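Local atomic coordinates of tropomodulin (Caenorhabditis elegans, PDB entry 1PGV), a protein that probably caps the pointed end of actin filaments, blocking subunit gain and loss there, and binds tropomyosin, represented here by its C-terminal domain. Residues 70-75 against 98-103; 92-97 against 120-125; 79-84 against 107-112. One frame throughout, in Å; residues are numbered along the deposited sequence.

Interaction 1: residues 70-75 against 98-103; sequences KHIEKF and PSLRVL
Pro-98 and Lys-70 begin the contact loosely, at the point where two neighbouring strands of the parallel sheet of this leucine-rich-repeat fold are about to pair. Next comes Ser-99, whose OG donates to Ile-72 O over 2.7 Å, approaching some 33° out of the carbonyl plane. Its chi1 of 61° sets OG between its own backbone N and carbonyl carbon, within reach of Ile-72 O. Leu-100 sends CD1 alongside the partner backbone, on the helix side, 3.9 Å from Phe-75 CB, while Leu-93 of helix 90-96 packs on both residues. Glu-73 O then takes two donors at once: Arg-101 N at 2.8 Å and, more nearly end-on to the carbonyl, Val-102 N at 3.0 Å. This double grip brings the strands into parallel register, Lys-74 beside Val-102 and Phe-75 beside Leu-103. On the face turned away from the helices, Lys-74 CG runs alongside Val-102 CB at 4.0 Å, the two side chains pointing the same way. Phe-75 N in turn donates to Val-102 O, 3.0 Å and fairly straight at 167°. Leu-103 turns to the helix-covered face with Phe-75, its CD1 lying 3.5 Å from Phe-75 O.

Interaction 2: residues 92-97 against 120-125; sequences ELIETS and RSTLVT
In this leucine-rich-repeat fold, helix 90-96 and helix 112-121 each give way to a turn that leads back to the sheet, and the contact joins these two exits, chiefly through Ile-94, Glu-95 and Ser-97 on one and Ser-121, Val-124 and Thr-125 on the other. Ile-94 points across the gap and lays CG2 against the start of the second turn, 3.6 Å from Thr-122 CA; that methyl stands anti to the Ile-94 backbone N, with CG1 left to run toward the sheet. One helical step on, the aliphatic part of Glu-95 passes obliquely over Val-124, CG to CG2 at 3.6 Å, and the other branch, Val-124 CG1, comes to 3.2 Å from Glu-95 O. The same Glu-95 CG also lies 3.4 Å from Ser-121 CB. The polar link is Thr-125 OG1, which donates to Ser-97 O over 2.8 Å, almost straight onto the carbonyl (161°), while its CG2 rests 3.4 Å from Glu-95 O. A valine here would probably cost Ser-97 O the hydroxyl that donates to it and leave the two turns without their direct hydrogen bond. Ser-127 OG is another, weak partner of that carbonyl. A bound water bridges the two backbones: it donates to Ile-94 O (2.9 Å) and to Ser-121 O, and accepts from Thr-125 N (2.9 Å), so three main-chain groups are satisfied by one molecule. Ser-97 OG meanwhile turns to its own chain and bonds Ser-99 N and Leu-100 N. Further out, Arg-120 forms a salt bridge with Asp-148 of helix 143-155, on the far side of helix 112-121, while Ile-94 packs inward on Leu-103 of strand 102-104, so the contact lies within the row of helices backing the sheet.

Interaction 3: residues 79-84 against 107-112; sequences NTAISD and SNFLTP
At this turn of the leucine-rich-repeat fold the Phe-109 ring meets Ala-81 with its edge: Ala-81 C lies in the ring plane, and Ala-81 CA is 3.7 Å from CE2. The amide of Asn-108 is used differently. One of its faces carries Ile-82, whose CG1, set between its backbone N and carbonyl carbon (chi1 54°), is thereby laid squarely over Asn-108 CG at 3.4 Å, and Ile-82 N reaches OD1 from that same side, 57° above the plane, in a long bond of 3.3 Å. Thr-80 N instead arrives in the plane, on a lone pair of Asn-108 OD1, at 2.8 Å. Asn-108 is the asparagine of the repeat consensus LxxLxLxxNxL, which runs here from Leu-100 to Leu-110, and it does the usual work of that residue: the buried side chain bonds backbone groups of the preceding repeat, with ND2 donating to Leu-77 O, and weakly to Val-105 O of its own. Thr-80 holds the equivalent position in the preceding repeat. Beyond Asn-108, Phe-109 N bonds Ile-82 O almost end-on to the carbonyl (170°), which keeps the two loops running side by side. A water ties their other ends together, donating to Asn-79 OD1 and to Ser-107 O. Where the segments enter their helices, Asp-84 crosses Thr-111 at about a right angle and grips it with both oxygens. Its OD1 accepts from Thr-111 N on the syn side at 2.9 Å. Thr-111 is itself an N-cap, OG1 receiving Leu-114 N, and that same OG1 donates to the syn lone pair of Asp-84 OD2 across 2.6 Å.

How the interactions relate
From the N terminus the chain passes 70-75, 79-84 and 92-97, then meets their partners 98-103, 107-112 and 120-125 in the same order. Each contact therefore closes a loop with 22 residues between its segments, and all three cross rather than nest; each segment meets the one 28 residues further on, as expected for successive leucine-rich repeats. Interaction 1 pairs strands, interaction 3 joins the loops that follow those strands, and interaction 2 joins the ends of two helices. Interactions 1 and 2 touch, Ile-94 CD1 packing on Leu-103 CD2 at 3.5 Å, and so weld helices to sheet. Interaction 3 stands apart, its centre about 20 Å from that of interaction 1, at the other end of the strands.

Interaction 1: residues 70-75 against 98-103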
loop_
_atom_site.group_PDB
_atom_site.type_symbol
_atom_site.label_atom_id
_atom_site.label_comp_id
_atom_site.label_asym_id
_atom_site.label_seq_id
_atom_site.Cartn_x
_atom_site.Cartn_y
_atom_site.Cartn_z
ATOM N N LYS A 70 -14.239 -3.613 6.258
ATOM C CA LYS A 70 -13.598 -2.981 7.399
ATOM C C LYS A 70 -12.796 -4.047 8.131
ATOM O O LYS A 70 -12.380 -3.858 9.271
ATOM C CB LYS A 70 -14.641 -2.362 8.336
ATOM C CG LYS A 70 -15.715 -3.318 8.823
ATOM C CD LYS A 70 -16.686 -2.598 9.752
ATOM C CE LYS A 70 -17.868 -3.479 10.121
ATOM N NZ LYS A 70 -17.442 -4.733 10.803
ATOM N N HIS A 71 -12.561 -5.163 7.448
ATOM C CA HIS A 71 -11.828 -6.277 8.031
ATOM C C HIS A 71 -10.532 -6.641 7.312
ATOM O O HIS A 71 -9.598 -7.142 7.933
ATOM C CB HIS A 71 -12.747 -7.501 8.087
ATOM C CG HIS A 71 -14.007 -7.266 8.860
ATOM N ND1 HIS A 71 -14.036 -7.206 10.237
ATOM C CD2 HIS A 71 -15.278 -7.047 8.448
ATOM C CE1 HIS A 71 -15.269 -6.959 10.640
ATOM N NE2 HIS A 71 -16.043 -6.859 9.574
ATOM N N ILE A 72 -10.463 -6.391 6.008
ATOM C CA ILE A 72 -9.260 -6.738 5.260
ATOM C C ILE A 72 -8.004 -6.167 5.918
ATOM O O ILE A 72 -7.945 -4.985 6.254
ATOM C CB ILE A 72 -9.357 -6.266 3.790
ATOM C CG1 ILE A 72 -8.099 -6.689 3.029
ATOM C CG2 ILE A 72 -9.577 -4.761 3.737
ATOM C CD1 ILE A 72 -8.169 -6.433 1.525
ATOM N N GLU A 73 -7.005 -7.027 6.101
ATOM C CA GLU A 73 -5.750 -6.650 6.738
ATOM C C GLU A 73 -4.559 -6.687 5.799
ATOM O O GLU A 73 -3.585 -5.956 5.991
ATOM C CB GLU A 73 -5.474 -7.577 7.929
ATOM C CG GLU A 73 -6.391 -7.337 9.113
ATOM C CD GLU A 73 -6.208 -8.365 10.214
ATOM O OE1 GLU A 73 -5.120 -8.975 10.294
ATOM O OE2 GLU A 73 -7.153 -8.549 11.006
ATOM N N LYS A 74 -4.622 -7.551 4.793
ATOM C CA LYS A 74 -3.531 -7.670 3.837
ATOM C C LYS A 74 -4.065 -7.767 2.417
ATOM O O LYS A 74 -4.953 -8.567 2.126
ATOM C CB LYS A 74 -2.677 -8.901 4.147
ATOM C CG LYS A 74 -2.046 -8.891 5.527
ATOM C CD LYS A 74 -1.182 -10.127 5.743
ATOM C CE LYS A 74 -0.545 -10.125 7.126
ATOM N NZ LYS A 74 0.354 -11.300 7.316
ATOM N N PHE A 75 -3.521 -6.936 1.535
ATOM C CA PHE A 75 -3.942 -6.923 0.142
ATOM C C PHE A 75 -2.676 -6.891 -0.700
ATOM O O PHE A 75 -1.916 -5.925 -0.659
ATOM C CB PHE A 75 -4.820 -5.694 -0.121
ATOM C CG PHE A 75 -5.491 -5.697 -1.470
ATOM C CD1 PHE A 75 -5.697 -6.886 -2.163
ATOM C CD2 PHE A 75 -5.953 -4.508 -2.030
ATOM C CE1 PHE A 75 -6.356 -6.892 -3.395
ATOM C CE2 PHE A 75 -6.613 -4.504 -3.261
ATOM C CZ PHE A 75 -6.814 -5.699 -3.941
ATOM N N PRO A 98 -9.786 1.241 7.687
ATOM C CA PRO A 98 -9.269 1.406 9.046
ATOM C C PRO A 98 -8.488 0.150 9.460
ATOM O O PRO A 98 -7.786 0.142 10.474
ATOM C CB PRO A 98 -10.539 1.584 9.865
ATOM C CG PRO A 98 -11.457 0.621 9.215
ATOM C CD PRO A 98 -11.216 0.879 7.722
ATOM N N SER A 99 -8.588 -0.896 8.643
ATOM C CA SER A 99 -7.947 -2.172 8.946
ATOM C C SER A 99 -6.773 -2.620 8.080
ATOM O O SER A 99 -5.986 -3.471 8.499
ATOM C CB SER A 99 -9.010 -3.279 8.935
ATOM O OG SER A 99 -9.636 -3.384 7.659
ATOM N N LEU A 100 -6.642 -2.069 6.875
ATOM C CA LEU A 100 -5.554 -2.489 5.994
ATOM C C LEU A 100 -4.184 -2.239 6.613
ATOM O O LEU A 100 -3.806 -1.096 6.882
ATOM C CB LEU A 100 -5.660 -1.774 4.636
ATOM C CG LEU A 100 -4.747 -2.288 3.523
ATOM C CD1 LEU A 100 -5.004 -3.775 3.273
ATOM C CD2 LEU A 100 -5.018 -1.486 2.244
ATOM N N ARG A 101 -3.436 -3.320 6.818
ATOM C CA ARG A 101 -2.118 -3.258 7.434
ATOM C C ARG A 101 -0.960 -3.428 6.466
ATOM O O ARG A 101 0.112 -2.860 6.663
ATOM C CB ARG A 101 -2.011 -4.347 8.507
ATOM C CG ARG A 101 -3.068 -4.252 9.582
ATOM C CD ARG A 101 -2.547 -3.479 10.766
ATOM N NE ARG A 101 -1.355 -4.126 11.309
ATOM C CZ ARG A 101 -0.648 -3.656 12.329
ATOM N NH1 ARG A 101 -1.013 -2.529 12.928
ATOM N NH2 ARG A 101 0.429 -4.309 12.745
ATOM N N VAL A 102 -1.169 -4.231 5.433
ATOM C CA VAL A 102 -0.122 -4.492 4.461
ATOM C C VAL A 102 -0.663 -4.329 3.046
ATOM O O VAL A 102 -1.706 -4.878 2.706
ATOM C CB VAL A 102 0.431 -5.930 4.630
ATOM C CG1 VAL A 102 1.459 -6.239 3.553
ATOM C CG2 VAL A 102 1.057 -6.077 6.013
ATOM N N LEU A 103 0.041 -3.539 2.241
ATOM C CA LEU A 103 -0.352 -3.317 0.855
ATOM C C LEU A 103 0.882 -3.576 0.015
ATOM O O LEU A 103 1.917 -2.941 0.215
ATOM C CB LEU A 103 -0.835 -1.880 0.647
ATOM C CG LEU A 103 -1.256 -1.558 -0.792
ATOM C CD1 LEU A 103 -2.405 -2.466 -1.200
ATOM C CD2 LEU A 103 -1.663 -0.085 -0.892
#

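Interaction 2: residues 92-97 against 120-125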
loop_
_atom_site.group_PDB
_atom_site.type_symbol
_atom_site.label_atom_id
_atom_site.label_comp_id
_atom_site.label_asym_id
_atom_site.label_seq_id
_atom_site.Cartn_x
_atom_site.Cartn_y
_atom_site.Cartn_z
ATOM N N GLU A 92 -8.706 5.366 -2.997
ATOM C CA GLU A 92 -9.915 5.346 -2.183
ATOM C C GLU A 92 -9.794 4.296 -1.077
ATOM O O GLU A 92 -10.148 4.552 0.076
ATOM C CB GLU A 92 -11.148 5.030 -3.032
ATOM C CG GLU A 92 -12.455 5.291 -2.298
ATOM C CD GLU A 92 -13.668 4.733 -3.018
ATOM O OE1 GLU A 92 -13.687 4.753 -4.266
ATOM O OE2 GLU A 92 -14.613 4.286 -2.331
ATOM N N LEU A 93 -9.290 3.122 -1.439
ATOM C CA LEU A 93 -9.124 2.032 -0.473
ATOM C C LEU A 93 -8.258 2.455 0.710
ATOM O O LEU A 93 -8.652 2.307 1.874
ATOM C CB LEU A 93 -8.487 0.815 -1.147
ATOM C CG LEU A 93 -8.166 -0.341 -0.190
ATOM C CD1 LEU A 93 -9.450 -0.817 0.454
ATOM C CD2 LEU A 93 -7.482 -1.474 -0.936
ATOM N N ILE A 94 -7.076 2.984 0.406
ATOM C CA ILE A 94 -6.143 3.424 1.435
ATOM C C ILE A 94 -6.728 4.515 2.322
ATOM O O ILE A 94 -6.619 4.453 3.546
ATOM C CB ILE A 94 -4.825 3.935 0.796
ATOM C CG1 ILE A 94 -4.144 2.789 0.048
ATOM C CG2 ILE A 94 -3.896 4.510 1.865
ATOM C CD1 ILE A 94 -2.917 3.209 -0.758
ATOM N N GLU A 95 -7.352 5.520 1.711
ATOM C CA GLU A 95 -7.919 6.612 2.490
ATOM C C GLU A 95 -9.159 6.236 3.290
ATOM O O GLU A 95 -9.510 6.923 4.248
ATOM C CB GLU A 95 -8.244 7.800 1.576
ATOM C CG GLU A 95 -7.011 8.411 0.941
ATOM C CD GLU A 95 -7.330 9.626 0.088
ATOM O OE1 GLU A 95 -8.508 10.041 0.056
ATOM O OE2 GLU A 95 -6.398 10.159 -0.544
ATOM N N THR A 96 -9.808 5.139 2.910
ATOM C CA THR A 96 -11.028 4.698 3.579
ATOM C C THR A 96 -10.842 3.612 4.637
ATOM O O THR A 96 -11.482 3.646 5.691
ATOM C CB THR A 96 -12.052 4.159 2.557
ATOM O OG1 THR A 96 -12.431 5.205 1.654
ATOM C CG2 THR A 96 -13.298 3.636 3.269
ATOM N N SER A 97 -9.965 2.657 4.355
ATOM C CA SER A 97 -9.749 1.522 5.256
ATOM C C SER A 97 -9.138 1.767 6.632
ATOM O O SER A 97 -8.105 2.418 6.762
ATOM C CB SER A 97 -8.915 0.453 4.548
ATOM O OG SER A 97 -8.715 -0.674 5.400
ATOM N N ARG A 120 0.994 9.196 0.182
ATOM C CA ARG A 120 0.446 10.351 0.869
ATOM C C ARG A 120 -0.954 10.024 1.400
ATOM O O ARG A 120 -1.365 10.521 2.451
ATOM C CB ARG A 120 0.409 11.563 -0.077
ATOM C CG ARG A 120 0.080 12.882 0.611
ATOM C CD ARG A 120 0.699 14.052 -0.154
ATOM N NE ARG A 120 2.142 14.158 0.054
ATOM C CZ ARG A 120 2.706 14.876 1.024
ATOM N NH1 ARG A 120 1.947 15.553 1.875
ATOM N NH2 ARG A 120 4.026 14.934 1.135
ATOM N N SER A 121 -1.680 9.166 0.693
ATOM C CA SER A 121 -3.024 8.796 1.123
ATOM C C SER A 121 -3.025 7.961 2.404
ATOM O O SER A 121 -4.041 7.878 3.084
ATOM C CB SER A 121 -3.757 8.036 0.015
ATOM O OG SER A 121 -3.128 6.803 -0.279
ATOM N N THR A 122 -1.887 7.358 2.726
ATOM C CA THR A 122 -1.784 6.530 3.936
ATOM C C THR A 122 -1.960 7.370 5.202
ATOM O O THR A 122 -2.185 6.835 6.295
ATOM C CB THR A 122 -0.416 5.819 4.021
ATOM O OG1 THR A 122 0.625 6.787 4.205
ATOM C CG2 THR A 122 -0.147 5.019 2.748
ATOM N N LEU A 123 -1.876 8.690 5.056
ATOM C CA LEU A 123 -1.998 9.581 6.201
ATOM C C LEU A 123 -3.411 9.766 6.729
ATOM O O LEU A 123 -3.597 10.181 7.874
ATOM C CB LEU A 123 -1.404 10.954 5.860
ATOM C CG LEU A 123 0.097 10.972 5.569
ATOM C CD1 LEU A 123 0.518 12.374 5.101
ATOM C CD2 LEU A 123 0.871 10.582 6.826
ATOM N N VAL A 124 -4.409 9.451 5.915
ATOM C CA VAL A 124 -5.789 9.629 6.338
ATOM C C VAL A 124 -6.170 8.765 7.544
ATOM O O VAL A 124 -6.656 9.282 8.554
ATOM C CB VAL A 124 -6.754 9.347 5.175
ATOM C CG1 VAL A 124 -8.194 9.536 5.629
ATOM C CG2 VAL A 124 -6.434 10.283 4.008
ATOM N N THR A 125 -5.947 7.459 7.443
ATOM C CA THR A 125 -6.287 6.561 8.552
ATOM C C THR A 125 -5.054 5.966 9.219
ATOM O O THR A 125 -5.117 5.496 10.368
ATOM C CB THR A 125 -7.162 5.386 8.081
ATOM O OG1 THR A 125 -6.393 4.533 7.226
ATOM C CG2 THR A 125 -8.378 5.889 7.337
HETATM O O HOH W 1 -4.891 6.304 5.006
#

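Interaction 3: residues 79-84 against 107-112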
loop_
_atom_site.group_PDB
_atom_site.type_symbol
_atom_site.label_atom_id
_atom_site.label_comp_id
_atom_site.label_asym_id
_atom_site.label_seq_id
_atom_site.Cartn_x
_atom_site.Cartn_y
_atom_site.Cartn_z
ATOM N N ASN A 79 3.346 -8.253 -8.940
ATOM C CA ASN A 79 3.515 -8.898 -10.231
ATOM C C ASN A 79 2.200 -9.334 -10.877
ATOM O O ASN A 79 2.011 -10.510 -11.192
ATOM C CB ASN A 79 4.447 -10.100 -10.073
ATOM C CG ASN A 79 4.884 -10.680 -11.400
ATOM O OD1 ASN A 79 5.302 -9.949 -12.301
ATOM N ND2 ASN A 79 4.806 -12.001 -11.522
ATOM N N THR A 80 1.290 -8.382 -11.062
ATOM C CA THR A 80 0.007 -8.655 -11.699
ATOM C C THR A 80 -0.093 -7.817 -12.972
ATOM O O THR A 80 -1.161 -7.705 -13.571
ATOM C CB THR A 80 -1.178 -8.297 -10.785
ATOM O OG1 THR A 80 -1.024 -6.957 -10.305
ATOM C CG2 THR A 80 -1.249 -9.258 -9.601
ATOM N N ALA A 81 1.031 -7.226 -13.362
ATOM C CA ALA A 81 1.112 -6.398 -14.561
ATOM C C ALA A 81 0.089 -5.266 -14.581
ATOM O O ALA A 81 -0.437 -4.922 -15.637
ATOM C CB ALA A 81 0.949 -7.273 -15.808
ATOM N N ILE A 82 -0.199 -4.683 -13.419
ATOM C CA ILE A 82 -1.156 -3.585 -13.367
ATOM C C ILE A 82 -0.447 -2.253 -13.585
ATOM O O ILE A 82 0.745 -2.124 -13.314
ATOM C CB ILE A 82 -1.905 -3.539 -12.019
ATOM C CG1 ILE A 82 -0.903 -3.507 -10.862
ATOM C CG2 ILE A 82 -2.838 -4.738 -11.906
ATOM C CD1 ILE A 82 -1.551 -3.297 -9.506
ATOM N N SER A 83 -1.186 -1.277 -14.098
ATOM C CA SER A 83 -0.640 0.053 -14.357
ATOM C C SER A 83 -1.465 1.079 -13.591
ATOM O O SER A 83 -2.400 0.722 -12.880
ATOM C CB SER A 83 -0.684 0.365 -15.857
ATOM O OG SER A 83 -2.017 0.559 -16.288
ATOM N N ASP A 84 -1.126 2.356 -13.738
ATOM C CA ASP A 84 -1.849 3.404 -13.032
ATOM C C ASP A 84 -3.365 3.347 -13.183
ATOM O O ASP A 84 -4.094 3.611 -12.229
ATOM C CB ASP A 84 -1.354 4.781 -13.475
ATOM C CG ASP A 84 -0.024 5.150 -12.858
ATOM O OD1 ASP A 84 0.639 4.259 -12.278
ATOM O OD2 ASP A 84 0.360 6.335 -12.956
ATOM N N SER A 107 6.685 -4.799 -8.324
ATOM C CA SER A 107 6.904 -5.424 -9.627
ATOM C C SER A 107 5.795 -5.254 -10.657
ATOM O O SER A 107 5.437 -6.204 -11.361
ATOM C CB SER A 107 7.202 -6.912 -9.431
ATOM O OG SER A 107 8.403 -7.080 -8.699
ATOM N N ASN A 108 5.252 -4.045 -10.749
ATOM C CA ASN A 108 4.202 -3.765 -11.721
ATOM C C ASN A 108 4.642 -2.625 -12.638
ATOM O O ASN A 108 5.841 -2.439 -12.857
ATOM C CB ASN A 108 2.888 -3.421 -11.012
ATOM C CG ASN A 108 2.223 -4.649 -10.409
ATOM O OD1 ASN A 108 1.951 -5.623 -11.114
ATOM N ND2 ASN A 108 1.963 -4.613 -9.105
ATOM N N PHE A 109 3.678 -1.879 -13.168
ATOM C CA PHE A 109 3.967 -0.767 -14.073
ATOM C C PHE A 109 3.445 0.560 -13.527
ATOM O O PHE A 109 3.023 1.437 -14.287
ATOM C CB PHE A 109 3.338 -1.044 -15.443
ATOM C CG PHE A 109 3.877 -2.274 -16.113
ATOM C CD1 PHE A 109 5.091 -2.236 -16.792
ATOM C CD2 PHE A 109 3.191 -3.481 -16.032
ATOM C CE1 PHE A 109 5.620 -3.386 -17.381
ATOM C CE2 PHE A 109 3.708 -4.638 -16.616
ATOM C CZ PHE A 109 4.924 -4.590 -17.291
ATOM N N LEU A 110 3.483 0.711 -12.207
ATOM C CA LEU A 110 3.005 1.933 -11.574
ATOM C C LEU A 110 4.030 3.056 -11.692
ATOM O O LEU A 110 5.232 2.823 -11.603
ATOM C CB LEU A 110 2.687 1.667 -10.100
ATOM C CG LEU A 110 1.687 0.535 -9.858
ATOM C CD1 LEU A 110 1.351 0.469 -8.372
ATOM C CD2 LEU A 110 0.421 0.780 -10.676
ATOM N N THR A 111 3.547 4.278 -11.890
ATOM C CA THR A 111 4.432 5.430 -12.032
ATOM C C THR A 111 4.819 6.036 -10.691
ATOM O O THR A 111 4.086 5.913 -9.711
ATOM C CB THR A 111 3.773 6.546 -12.861
ATOM O OG1 THR A 111 2.673 7.095 -12.127
ATOM C CG2 THR A 111 3.272 5.998 -14.185
ATOM N N PRO A 112 5.979 6.711 -10.637
ATOM C CA PRO A 112 6.446 7.341 -9.399
ATOM C C PRO A 112 5.402 8.299 -8.837
ATOM O O PRO A 112 5.213 8.388 -7.622
ATOM C CB PRO A 112 7.712 8.069 -9.843
ATOM C CG PRO A 112 8.250 7.167 -10.905
ATOM C CD PRO A 112 7.002 6.812 -11.693
HETATM O O HOH W 2 3.991 -7.319 -13.423
#